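Local coordinates for protein putidaredoxin reductase (Pseudomonas putida, PDB 1Q1R) that probably passes electrons from NADH through its bound FAD to the iron-sulfur protein putidaredoxin, which serves the cytochrome P450cam monooxygenase, at residues R144-D149 with A239-A244; S121-K126 with D222-T227; T176-A181 with V229-G234. All blocks are in the same frame, centred on the assembly; numbering follows the deposited sequence.

Contact 1: R144-D149 with A239-A244; sequences RQLIAD and ADLVIA
Q145 and L241 bring the two backbones nearest, with their CA atoms 7.2 Å apart, where the loop after helix 136-144 passes the start of strand 241-244. Both CB atoms point across the gap. L241 has CG anti to the backbone N (chi1 -178°), which carries its forked end to Q145. The CD1 branch lies against the amide end of the glutamine, 3.7 Å from Q145 OE1. The CD2 branch rests near the backbone, 3.8 Å from Q145 O, and also meets L146 CD2 at 4.1 Å. L146 sits at the centre of an inverse gamma turn. Strand 241-244 belongs to the parallel sheet of the second Rossmann-type unit of the glutathione reductase fold. It lies between strands 130-132 and 151-155, and helix 136-144 with its loop connects those two in a beta-alpha-beta crossover. The polar link is indirect. One water donates to Q145 OE1 and to D240 O, each at 2.6 Å. Q145 NE2 is held by the carbonyls of N128 and C141, which helps fix the rotation of the amide. D240 OD2 accepts a hydrogen bond from the backbone N of R151 on the neighbouring strand. With an alanine in place of L241 both branches go, and the Q145 side chain and L146 CD2 would probably be left facing a gap. L146 also packs on L53 and M173.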
ATOM      1  N   ARG A 144      20.667   0.224   8.079  1.00 17.45           N
ATOM      2  CA  ARG A 144      22.031   0.407   8.575  1.00 19.66           C
ATOM      3  C   ARG A 144      22.017   0.952   9.998  1.00 20.36           C
ATOM      4  O   ARG A 144      22.960   0.750  10.756  1.00 20.22           O
ATOM      5  CB  ARG A 144      22.822   1.377   7.680  1.00 19.04           C
ATOM      6  CG  ARG A 144      23.188   0.821   6.302  1.00 21.07           C
ATOM      7  CD  ARG A 144      24.205   1.719   5.593  1.00 21.89           C
ATOM      8  NE  ARG A 144      23.703   3.073   5.371  1.00 22.90           N
ATOM      9  CZ  ARG A 144      23.014   3.458   4.300  1.00 23.85           C
ATOM     10  NH1 ARG A 144      22.737   2.595   3.331  1.00 23.27           N
ATOM     11  NH2 ARG A 144      22.597   4.715   4.198  1.00 24.74           N
ATOM     12  N   GLN A 145      20.936   1.636  10.357  1.00 20.41           N
ATOM     13  CA  GLN A 145      20.821   2.228  11.681  1.00 20.66           C
ATOM     14  C   GLN A 145      19.945   1.457  12.666  1.00 21.56           C
ATOM     15  O   GLN A 145      19.644   1.960  13.747  1.00 22.64           O
ATOM     16  CB  GLN A 145      20.320   3.667  11.545  1.00 19.98           C
ATOM     17  CG  GLN A 145      21.233   4.511  10.659  1.00 20.22           C
ATOM     18  CD  GLN A 145      20.745   5.925  10.469  1.00 20.18           C
ATOM     19  OE1 GLN A 145      20.828   6.754  11.382  1.00 18.92           O
ATOM     20  NE2 GLN A 145      20.222   6.214   9.279  1.00 18.59           N
ATOM     21  N   LEU A 146      19.521   0.250  12.306  1.00 20.46           N
ATOM     22  CA  LEU A 146      18.706  -0.538  13.234  1.00 22.39           C
ATOM     23  C   LEU A 146      19.697  -1.228  14.162  1.00 22.10           C
ATOM     24  O   LEU A 146      20.017  -2.398  13.997  1.00 22.99           O
ATOM     25  CB  LEU A 146      17.855  -1.562  12.475  1.00 22.01           C
ATOM     26  CG  LEU A 146      16.741  -0.961  11.612  1.00 22.81           C
ATOM     27  CD1 LEU A 146      15.932  -2.085  10.977  1.00 23.67           C
ATOM     28  CD2 LEU A 146      15.829  -0.079  12.465  1.00 23.03           C
ATOM     29  N   ILE A 147      20.165  -0.473  15.149  1.00 22.67           N
ATOM     30  CA  ILE A 147      21.180  -0.929  16.089  1.00 22.57           C
ATOM     31  C   ILE A 147      20.690  -1.251  17.494  1.00 22.75           C
ATOM     32  O   ILE A 147      19.994  -0.452  18.120  1.00 22.99           O
ATOM     33  CB  ILE A 147      22.277   0.139  16.178  1.00 22.97           C
ATOM     34  CG1 ILE A 147      22.813   0.413  14.766  1.00 23.84           C
ATOM     35  CG2 ILE A 147      23.385  -0.309  17.124  1.00 22.36           C
ATOM     36  CD1 ILE A 147      23.547   1.718  14.636  1.00 25.87           C
ATOM     37  N   ALA A 148      21.083  -2.418  17.993  1.00 23.31           N
ATOM     38  CA  ALA A 148      20.691  -2.854  19.328  1.00 24.38           C
ATOM     39  C   ALA A 148      20.959  -1.784  20.379  1.00 25.56           C
ATOM     40  O   ALA A 148      22.023  -1.153  20.399  1.00 25.18           O
ATOM     41  CB  ALA A 148      21.421  -4.147  19.697  1.00 24.60           C
ATOM     42  N   ASP A 149      19.969  -1.587  21.243  1.00 25.70           N
ATOM     43  CA  ASP A 149      20.023  -0.621  22.329  1.00 27.28           C
ATOM     44  C   ASP A 149      19.925   0.849  21.926  1.00 26.49           C
ATOM     45  O   ASP A 149      19.818   1.721  22.784  1.00 25.84           O
ATOM     46  CB  ASP A 149      21.261  -0.873  23.196  1.00 29.99           C
ATOM     47  CG  ASP A 149      21.282  -2.284  23.771  1.00 32.43           C
ATOM     48  OD1 ASP A 149      20.225  -2.745  24.258  1.00 32.09           O
ATOM     49  OD2 ASP A 149      22.348  -2.936  23.740  1.00 35.37           O
ATOM     50  N   ALA A 239      16.224  10.208  20.906  1.00 24.54           N
ATOM     51  CA  ALA A 239      16.211   9.301  19.766  1.00 24.38           C
ATOM     52  C   ALA A 239      17.512   9.266  18.983  1.00 24.56           C
ATOM     53  O   ALA A 239      18.160  10.292  18.787  1.00 24.80           O
ATOM     54  CB  ALA A 239      15.070   9.673  18.829  1.00 22.86           C
ATOM     55  N   ASP A 240      17.886   8.070  18.540  1.00 24.56           N
ATOM     56  CA  ASP A 240      19.081   7.894  17.724  1.00 23.65           C
ATOM     57  C   ASP A 240      18.607   7.785  16.278  1.00 23.15           C
ATOM     58  O   ASP A 240      19.370   8.004  15.338  1.00 22.78           O
ATOM     59  CB  ASP A 240      19.819   6.612  18.113  1.00 23.38           C
ATOM     60  CG  ASP A 240      20.381   6.670  19.512  1.00 24.09           C
ATOM     61  OD1 ASP A 240      21.167   7.597  19.788  1.00 24.49           O
ATOM     62  OD2 ASP A 240      20.040   5.792  20.335  1.00 24.74           O
ATOM     63  N   LEU A 241      17.329   7.451  16.116  1.00 22.20           N
ATOM     64  CA  LEU A 241      16.734   7.288  14.795  1.00 21.43           C
ATOM     65  C   LEU A 241      15.252   7.640  14.838  1.00 21.00           C
ATOM     66  O   LEU A 241      14.560   7.315  15.801  1.00 20.43           O
ATOM     67  CB  LEU A 241      16.897   5.835  14.338  1.00 21.54           C
ATOM     68  CG  LEU A 241      16.396   5.428  12.952  1.00 22.35           C
ATOM     69  CD1 LEU A 241      17.185   6.167  11.873  1.00 21.97           C
ATOM     70  CD2 LEU A 241      16.555   3.913  12.788  1.00 21.06           C
ATOM     71  N   VAL A 242      14.775   8.307  13.795  1.00 20.06           N
ATOM     72  CA  VAL A 242      13.369   8.686  13.707  1.00 20.82           C
ATOM     73  C   VAL A 242      12.846   8.289  12.340  1.00 19.72           C
ATOM     74  O   VAL A 242      13.415   8.657  11.314  1.00 20.37           O
ATOM     75  CB  VAL A 242      13.154  10.214  13.888  1.00 20.23           C
ATOM     76  CG1 VAL A 242      11.673  10.554  13.703  1.00 21.06           C
ATOM     77  CG2 VAL A 242      13.620  10.652  15.274  1.00 20.26           C
ATOM     78  N   ILE A 243      11.767   7.519  12.332  1.00 19.76           N
ATOM     79  CA  ILE A 243      11.154   7.080  11.088  1.00 19.59           C
ATOM     80  C   ILE A 243       9.725   7.598  11.089  1.00 20.60           C
ATOM     81  O   ILE A 243       8.949   7.305  11.997  1.00 20.84           O
ATOM     82  CB  ILE A 243      11.162   5.551  10.986  1.00 19.97           C
ATOM     83  CG1 ILE A 243      12.610   5.054  10.928  1.00 19.57           C
ATOM     84  CG2 ILE A 243      10.372   5.105   9.755  1.00 21.04           C
ATOM     85  CD1 ILE A 243      12.749   3.556  11.101  1.00 21.62           C
ATOM     86  N   ALA A 244       9.389   8.384  10.074  1.00 21.47           N
ATOM     87  CA  ALA A 244       8.059   8.967   9.985  1.00 22.95           C
ATOM     88  C   ALA A 244       7.212   8.338   8.887  1.00 23.68           C
ATOM     89  O   ALA A 244       7.690   8.068   7.784  1.00 23.59           O
ATOM     90  CB  ALA A 244       8.171  10.482   9.758  1.00 22.40           C
TER
HETATM   91  O   HOH W   1      20.992   6.465  13.937  1.00 18.64           O

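Contact 2: S121-K126 with D222-T227; sequences SGAVGK and DQQKVT
The flat amide of Q224 meets A123 through its oxygen. Q224 OE1, not the face of the amide, does the touching, 4.1 Å from A123 CB. The chain is bent at chi2 (-65°), and the other end of the amide, NE2, bonds to the carbonyl of T221. Just before Q224 in the chain, two flat groups bond to each other. Q223 NE2 donates to D222 OD2 at 2.8 Å and 169°. The acceptor lies in the amide plane of Q223, and the donor comes to the syn side of the carboxylate, tilted out of its plane. Between the two backbones, a water donates to A123 O at 2.9 Å and to Q224 O at 2.8 Å. The apolar part of the contact is one valine pair. V124 CG1 meets V226 CG2 at 4.2 Å, each side chain offering a single methyl. V226 is buried, whereas A123 and Q224 lie at the surface. The short helix 123-126, with G122 at its N-cap position, thus leans on a beta hairpin. F217 of strand 214-219 touches both valines, M219 touches A123 and V124, and strand 226-231, which holds V226, runs beside strand 214-219.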
ATOM      1  N   SER A 121      10.458  19.917   9.042  1.00 31.74           N
ATOM      2  CA  SER A 121      10.946  20.660   7.891  1.00 32.67           C
ATOM      3  C   SER A 121      12.411  21.048   8.068  1.00 32.53           C
ATOM      4  O   SER A 121      12.989  20.873   9.140  1.00 32.65           O
ATOM      5  CB  SER A 121      10.118  21.930   7.712  1.00 33.65           C
ATOM      6  OG  SER A 121      10.250  22.762   8.852  1.00 35.51           O
ATOM      7  N   GLY A 122      13.002  21.576   7.002  1.00 32.77           N
ATOM      8  CA  GLY A 122      14.385  22.014   7.047  1.00 32.11           C
ATOM      9  C   GLY A 122      15.409  21.006   7.523  1.00 32.18           C
ATOM     10  O   GLY A 122      15.439  19.861   7.070  1.00 32.06           O
ATOM     11  N   ALA A 123      16.258  21.447   8.448  1.00 31.82           N
ATOM     12  CA  ALA A 123      17.324  20.616   8.997  1.00 31.42           C
ATOM     13  C   ALA A 123      16.861  19.246   9.475  1.00 31.54           C
ATOM     14  O   ALA A 123      17.533  18.243   9.237  1.00 31.33           O
ATOM     15  CB  ALA A 123      18.012  21.356  10.142  1.00 31.06           C
ATOM     16  N   VAL A 124      15.719  19.202  10.155  1.00 31.24           N
ATOM     17  CA  VAL A 124      15.209  17.940  10.672  1.00 31.88           C
ATOM     18  C   VAL A 124      15.084  16.884   9.576  1.00 31.99           C
ATOM     19  O   VAL A 124      15.725  15.837   9.646  1.00 32.15           O
ATOM     20  CB  VAL A 124      13.842  18.126  11.358  1.00 32.05           C
ATOM     21  CG1 VAL A 124      13.347  16.793  11.898  1.00 31.00           C
ATOM     22  CG2 VAL A 124      13.969  19.134  12.491  1.00 32.66           C
ATOM     23  N   GLY A 125      14.269  17.165   8.565  1.00 32.47           N
ATOM     24  CA  GLY A 125      14.091  16.219   7.476  1.00 32.70           C
ATOM     25  C   GLY A 125      15.398  15.830   6.800  1.00 33.04           C
ATOM     26  O   GLY A 125      15.541  14.704   6.316  1.00 32.80           O
ATOM     27  N   LYS A 126      16.354  16.758   6.777  1.00 32.54           N
ATOM     28  CA  LYS A 126      17.658  16.524   6.155  1.00 32.64           C
ATOM     29  C   LYS A 126      18.541  15.545   6.932  1.00 30.80           C
ATOM     30  O   LYS A 126      19.364  14.851   6.341  1.00 31.13           O
ATOM     31  CB  LYS A 126      18.428  17.840   6.018  1.00 35.23           C
ATOM     32  CG  LYS A 126      17.630  19.014   5.487  1.00 39.12           C
ATOM     33  CD  LYS A 126      17.255  18.856   4.029  1.00 42.24           C
ATOM     34  CE  LYS A 126      16.525  20.103   3.535  1.00 43.92           C
ATOM     35  NZ  LYS A 126      16.092  19.977   2.114  1.00 47.07           N
ATOM     36  N   ASP A 222      26.909  19.892  15.373  1.00 37.20           N
ATOM     37  CA  ASP A 222      27.989  19.402  14.521  1.00 39.61           C
ATOM     38  C   ASP A 222      27.544  18.379  13.477  1.00 39.88           C
ATOM     39  O   ASP A 222      27.818  18.538  12.288  1.00 40.45           O
ATOM     40  CB  ASP A 222      29.102  18.808  15.393  1.00 41.40           C
ATOM     41  CG  ASP A 222      28.635  17.610  16.202  1.00 43.82           C
ATOM     42  OD1 ASP A 222      27.453  17.585  16.608  1.00 45.07           O
ATOM     43  OD2 ASP A 222      29.455  16.696  16.444  1.00 45.69           O
ATOM     44  N   GLN A 223      26.844  17.342  13.922  1.00 40.06           N
ATOM     45  CA  GLN A 223      26.388  16.282  13.030  1.00 39.78           C
ATOM     46  C   GLN A 223      25.061  16.546  12.327  1.00 37.97           C
ATOM     47  O   GLN A 223      24.695  15.823  11.402  1.00 37.33           O
ATOM     48  CB  GLN A 223      26.297  14.978  13.815  1.00 42.07           C
ATOM     49  CG  GLN A 223      27.621  14.552  14.419  1.00 45.83           C
ATOM     50  CD  GLN A 223      27.445  13.782  15.707  1.00 48.38           C
ATOM     51  OE1 GLN A 223      26.716  12.786  15.756  1.00 49.74           O
ATOM     52  NE2 GLN A 223      28.111  14.238  16.766  1.00 49.32           N
ATOM     53  N   GLN A 224      24.345  17.578  12.755  1.00 36.23           N
ATOM     54  CA  GLN A 224      23.055  17.895  12.152  1.00 35.08           C
ATOM     55  C   GLN A 224      22.152  16.660  12.191  1.00 32.52           C
ATOM     56  O   GLN A 224      21.490  16.331  11.211  1.00 32.36           O
ATOM     57  CB  GLN A 224      23.237  18.350  10.700  1.00 37.68           C
ATOM     58  CG  GLN A 224      23.958  19.681  10.541  1.00 41.14           C
ATOM     59  CD  GLN A 224      23.168  20.837  11.118  1.00 42.74           C
ATOM     60  OE1 GLN A 224      22.095  21.186  10.617  1.00 44.99           O
ATOM     61  NE2 GLN A 224      23.690  21.435  12.181  1.00 43.62           N
ATOM     62  N   LYS A 225      22.146  15.973  13.326  1.00 29.58           N
ATOM     63  CA  LYS A 225      21.316  14.788  13.500  1.00 27.70           C
ATOM     64  C   LYS A 225      20.290  15.029  14.600  1.00 26.10           C
ATOM     65  O   LYS A 225      20.506  15.852  15.490  1.00 24.05           O
ATOM     66  CB  LYS A 225      22.186  13.582  13.862  1.00 28.98           C
ATOM     67  CG  LYS A 225      23.086  13.122  12.717  1.00 30.47           C
ATOM     68  CD  LYS A 225      24.072  12.030  13.130  1.00 33.61           C
ATOM     69  CE  LYS A 225      23.381  10.776  13.639  1.00 35.06           C
ATOM     70  NZ  LYS A 225      24.358   9.654  13.844  1.00 36.77           N
ATOM     71  N   VAL A 226      19.168  14.319  14.528  1.00 24.00           N
ATOM     72  CA  VAL A 226      18.131  14.448  15.543  1.00 22.04           C
ATOM     73  C   VAL A 226      18.631  13.746  16.799  1.00 22.68           C
ATOM     74  O   VAL A 226      19.228  12.671  16.718  1.00 22.22           O
ATOM     75  CB  VAL A 226      16.812  13.775  15.089  1.00 22.33           C
ATOM     76  CG1 VAL A 226      15.809  13.741  16.253  1.00 21.44           C
ATOM     77  CG2 VAL A 226      16.224  14.531  13.900  1.00 19.77           C
ATOM     78  N   THR A 227      18.412  14.364  17.956  1.00 20.96           N
ATOM     79  CA  THR A 227      18.822  13.769  19.217  1.00 21.94           C
ATOM     80  C   THR A 227      17.609  13.518  20.098  1.00 22.08           C
ATOM     81  O   THR A 227      17.693  12.778  21.078  1.00 21.80           O
ATOM     82  CB  THR A 227      19.815  14.672  19.988  1.00 23.12           C
ATOM     83  OG1 THR A 227      19.242  15.973  20.159  1.00 23.38           O
ATOM     84  CG2 THR A 227      21.130  14.789  19.228  1.00 21.96           C
TER
HETATM   85  O   HOH W   2      20.398  17.873   9.104  1.00 30.67           O

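Contact 3: T176-A181 with V229-G234; sequences TLLDTA and VLCEDG
L178 sends CB toward strand 226-231 and touches V229 and C231 with one methyl, CD1. Its CG is anti to the carbonyl carbon. CD1 lies anti to CA (chi2 174°), and this extended branch is the one that makes both contacts. V229 CG1 reaches it from one direction at 4.3 Å. C231 SG reaches it from another at 4.4 Å. The CB-CG1 bond of V229 runs nearly at right angles to the CG-CD1 bond of L178. The CB-SG bond of C231 is instead turned partly back against it. V229 and C231 are two residues apart on one strand and so share a face, while L230 between them points away. The backbones stay well separated, with the CA atoms of L178 and C231 9.3 Å apart. All three residues are buried. The contact joins two sheets: strand 174-178 belongs to the parallel sheet of the Rossmann-type unit, and strand 226-231 is the middle strand of a three-stranded antiparallel sheet. V214 and L237, from the other two strands of that sheet, also touch L178, and V153 of the parallel sheet meets both L178 and V229. Beyond C231 the chain reverses in a type I turn from C231 to G234, closed by G234 N to C231 O at 2.8 Å, and leads into strand 236-238. Just after L178, D179 forms an Asx turn. Its OD1 accepts from A181 N at 2.6 Å, using the anti lone pair. The other oxygen, OD2, takes a weak bond from the backbone N of G157. That residue lies within a GxGxxG pattern (G156, G158, G161), consistent with a dinucleotide-binding turn close to D179.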
ATOM      1  N   THR A 176       9.792   3.318  20.488  1.00 23.16           N
ATOM      2  CA  THR A 176       8.641   4.103  20.922  1.00 23.93           C
ATOM      3  C   THR A 176       7.857   4.478  19.660  1.00 24.27           C
ATOM      4  O   THR A 176       8.434   4.957  18.681  1.00 24.61           O
ATOM      5  CB  THR A 176       9.063   5.423  21.635  1.00 24.36           C
ATOM      6  OG1 THR A 176       9.863   5.123  22.785  1.00 23.00           O
ATOM      7  CG2 THR A 176       7.829   6.202  22.081  1.00 25.39           C
ATOM      8  N   LEU A 177       6.547   4.252  19.667  1.00 24.47           N
ATOM      9  CA  LEU A 177       5.737   4.597  18.503  1.00 24.76           C
ATOM     10  C   LEU A 177       4.683   5.613  18.900  1.00 25.79           C
ATOM     11  O   LEU A 177       3.994   5.450  19.905  1.00 26.44           O
ATOM     12  CB  LEU A 177       5.083   3.349  17.907  1.00 25.62           C
ATOM     13  CG  LEU A 177       4.312   3.569  16.601  1.00 25.36           C
ATOM     14  CD1 LEU A 177       4.312   2.295  15.768  1.00 25.87           C
ATOM     15  CD2 LEU A 177       2.894   4.015  16.916  1.00 27.95           C
ATOM     16  N   LEU A 178       4.556   6.659  18.094  1.00 26.28           N
ATOM     17  CA  LEU A 178       3.613   7.728  18.380  1.00 27.76           C
ATOM     18  C   LEU A 178       2.519   7.861  17.336  1.00 28.44           C
ATOM     19  O   LEU A 178       2.777   7.800  16.130  1.00 27.93           O
ATOM     20  CB  LEU A 178       4.362   9.059  18.467  1.00 27.24           C
ATOM     21  CG  LEU A 178       5.663   9.066  19.269  1.00 26.32           C
ATOM     22  CD1 LEU A 178       6.334  10.425  19.122  1.00 28.42           C
ATOM     23  CD2 LEU A 178       5.373   8.756  20.726  1.00 26.67           C
ATOM     24  N   ASP A 179       1.294   8.055  17.809  1.00 29.33           N
ATOM     25  CA  ASP A 179       0.164   8.249  16.913  1.00 30.96           C
ATOM     26  C   ASP A 179      -0.754   9.302  17.515  1.00 30.67           C
ATOM     27  O   ASP A 179      -1.007   9.305  18.719  1.00 29.84           O
ATOM     28  CB  ASP A 179      -0.611   6.950  16.699  1.00 32.07           C
ATOM     29  CG  ASP A 179      -1.542   7.022  15.498  1.00 34.36           C
ATOM     30  OD1 ASP A 179      -2.422   7.908  15.464  1.00 35.38           O
ATOM     31  OD2 ASP A 179      -1.391   6.196  14.576  1.00 37.30           O
ATOM     32  N   THR A 180      -1.242  10.197  16.668  1.00 31.89           N
ATOM     33  CA  THR A 180      -2.129  11.263  17.102  1.00 34.11           C
ATOM     34  C   THR A 180      -3.517  10.725  17.431  1.00 34.77           C
ATOM     35  O   THR A 180      -4.210  11.263  18.293  1.00 35.14           O
ATOM     36  CB  THR A 180      -2.248  12.337  16.012  1.00 34.84           C
ATOM     37  OG1 THR A 180      -2.581  11.712  14.765  1.00 36.45           O
ATOM     38  CG2 THR A 180      -0.927  13.084  15.856  1.00 36.24           C
ATOM     39  N   ALA A 181      -3.917   9.657  16.747  1.00 35.24           N
ATOM     40  CA  ALA A 181      -5.225   9.045  16.969  1.00 34.69           C
ATOM     41  C   ALA A 181      -5.305   8.398  18.347  1.00 34.47           C
ATOM     42  O   ALA A 181      -4.282   8.077  18.955  1.00 33.84           O
ATOM     43  CB  ALA A 181      -5.502   8.009  15.890  1.00 35.67           C
ATOM     44  N   VAL A 229      12.887  13.762  20.201  1.00 23.43           N
ATOM     45  CA  VAL A 229      11.582  14.108  19.646  1.00 22.74           C
ATOM     46  C   VAL A 229      10.780  14.712  20.799  1.00 23.25           C
ATOM     47  O   VAL A 229      10.709  14.126  21.879  1.00 22.90           O
ATOM     48  CB  VAL A 229      10.843  12.847  19.124  1.00 22.83           C
ATOM     49  CG1 VAL A 229       9.524  13.244  18.464  1.00 22.22           C
ATOM     50  CG2 VAL A 229      11.730  12.090  18.140  1.00 22.57           C
ATOM     51  N   LEU A 230      10.191  15.883  20.583  1.00 24.63           N
ATOM     52  CA  LEU A 230       9.409  16.525  21.638  1.00 26.75           C
ATOM     53  C   LEU A 230       7.921  16.414  21.357  1.00 27.17           C
ATOM     54  O   LEU A 230       7.474  16.643  20.237  1.00 26.89           O
ATOM     55  CB  LEU A 230       9.773  18.012  21.779  1.00 27.24           C
ATOM     56  CG  LEU A 230      11.214  18.450  22.061  1.00 29.35           C
ATOM     57  CD1 LEU A 230      11.967  17.379  22.840  1.00 29.55           C
ATOM     58  CD2 LEU A 230      11.908  18.715  20.746  1.00 31.18           C
ATOM     59  N   CYS A 231       7.156  16.066  22.381  1.00 29.43           N
ATOM     60  CA  CYS A 231       5.713  15.943  22.234  1.00 31.45           C
ATOM     61  C   CYS A 231       5.029  17.205  22.727  1.00 32.47           C
ATOM     62  O   CYS A 231       5.550  17.908  23.591  1.00 32.49           O
ATOM     63  CB  CYS A 231       5.203  14.745  23.026  1.00 31.44           C
ATOM     64  SG  CYS A 231       5.977  13.199  22.536  1.00 31.86           S
ATOM     65  N   GLU A 232       3.853  17.478  22.175  1.00 33.80           N
ATOM     66  CA  GLU A 232       3.072  18.653  22.535  1.00 35.62           C
ATOM     67  C   GLU A 232       2.841  18.773  24.045  1.00 35.60           C
ATOM     68  O   GLU A 232       2.767  19.879  24.581  1.00 34.87           O
ATOM     69  CB  GLU A 232       1.732  18.615  21.794  1.00 36.86           C
ATOM     70  CG  GLU A 232       0.827  19.803  22.050  1.00 40.28           C
ATOM     71  CD  GLU A 232       1.523  21.133  21.828  1.00 41.94           C
ATOM     72  OE1 GLU A 232       2.237  21.276  20.812  1.00 43.31           O
ATOM     73  OE2 GLU A 232       1.344  22.041  22.669  1.00 42.78           O
ATOM     74  N   ASP A 233       2.741  17.641  24.733  1.00 35.92           N
ATOM     75  CA  ASP A 233       2.511  17.665  26.172  1.00 36.90           C
ATOM     76  C   ASP A 233       3.797  17.839  26.983  1.00 36.86           C
ATOM     77  O   ASP A 233       3.794  17.659  28.202  1.00 36.31           O
ATOM     78  CB  ASP A 233       1.788  16.389  26.603  1.00 39.01           C
ATOM     79  CG  ASP A 233       2.701  15.191  26.641  1.00 41.45           C
ATOM     80  OD1 ASP A 233       3.624  15.111  25.799  1.00 41.28           O
ATOM     81  OD2 ASP A 233       2.486  14.323  27.513  1.00 42.90           O
ATOM     82  N   GLY A 234       4.895  18.173  26.305  1.00 36.60           N
ATOM     83  CA  GLY A 234       6.159  18.393  26.994  1.00 35.41           C
ATOM     84  C   GLY A 234       7.077  17.197  27.184  1.00 35.79           C
ATOM     85  O   GLY A 234       8.140  17.320  27.797  1.00 35.24           O
TER

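All three contacts cluster in one region of the molecule, within the pyridine nucleotide-disulphide oxidoreductase part of the chain. Contact 1 is about 14 Å from contact 2 and 17 Å from contact 3, centre to centre; contacts 2 and 3 are about 18 Å apart. Contacts 1 and 3 both reach the parallel sheet, through strands 241-244 and 174-178. Contacts 2 and 3 share strand 226-231. V242 of contact 1 packs on V226 and V229, and A239 N probably bonds to T227 O. Along the chain, contact 3 is nested inside contact 1, and contact 2 alternates with both. Contact 3 joins the two sheets and contact 2 sets helix 123-126 on the antiparallel one, all within what is probably the NADH-binding domain.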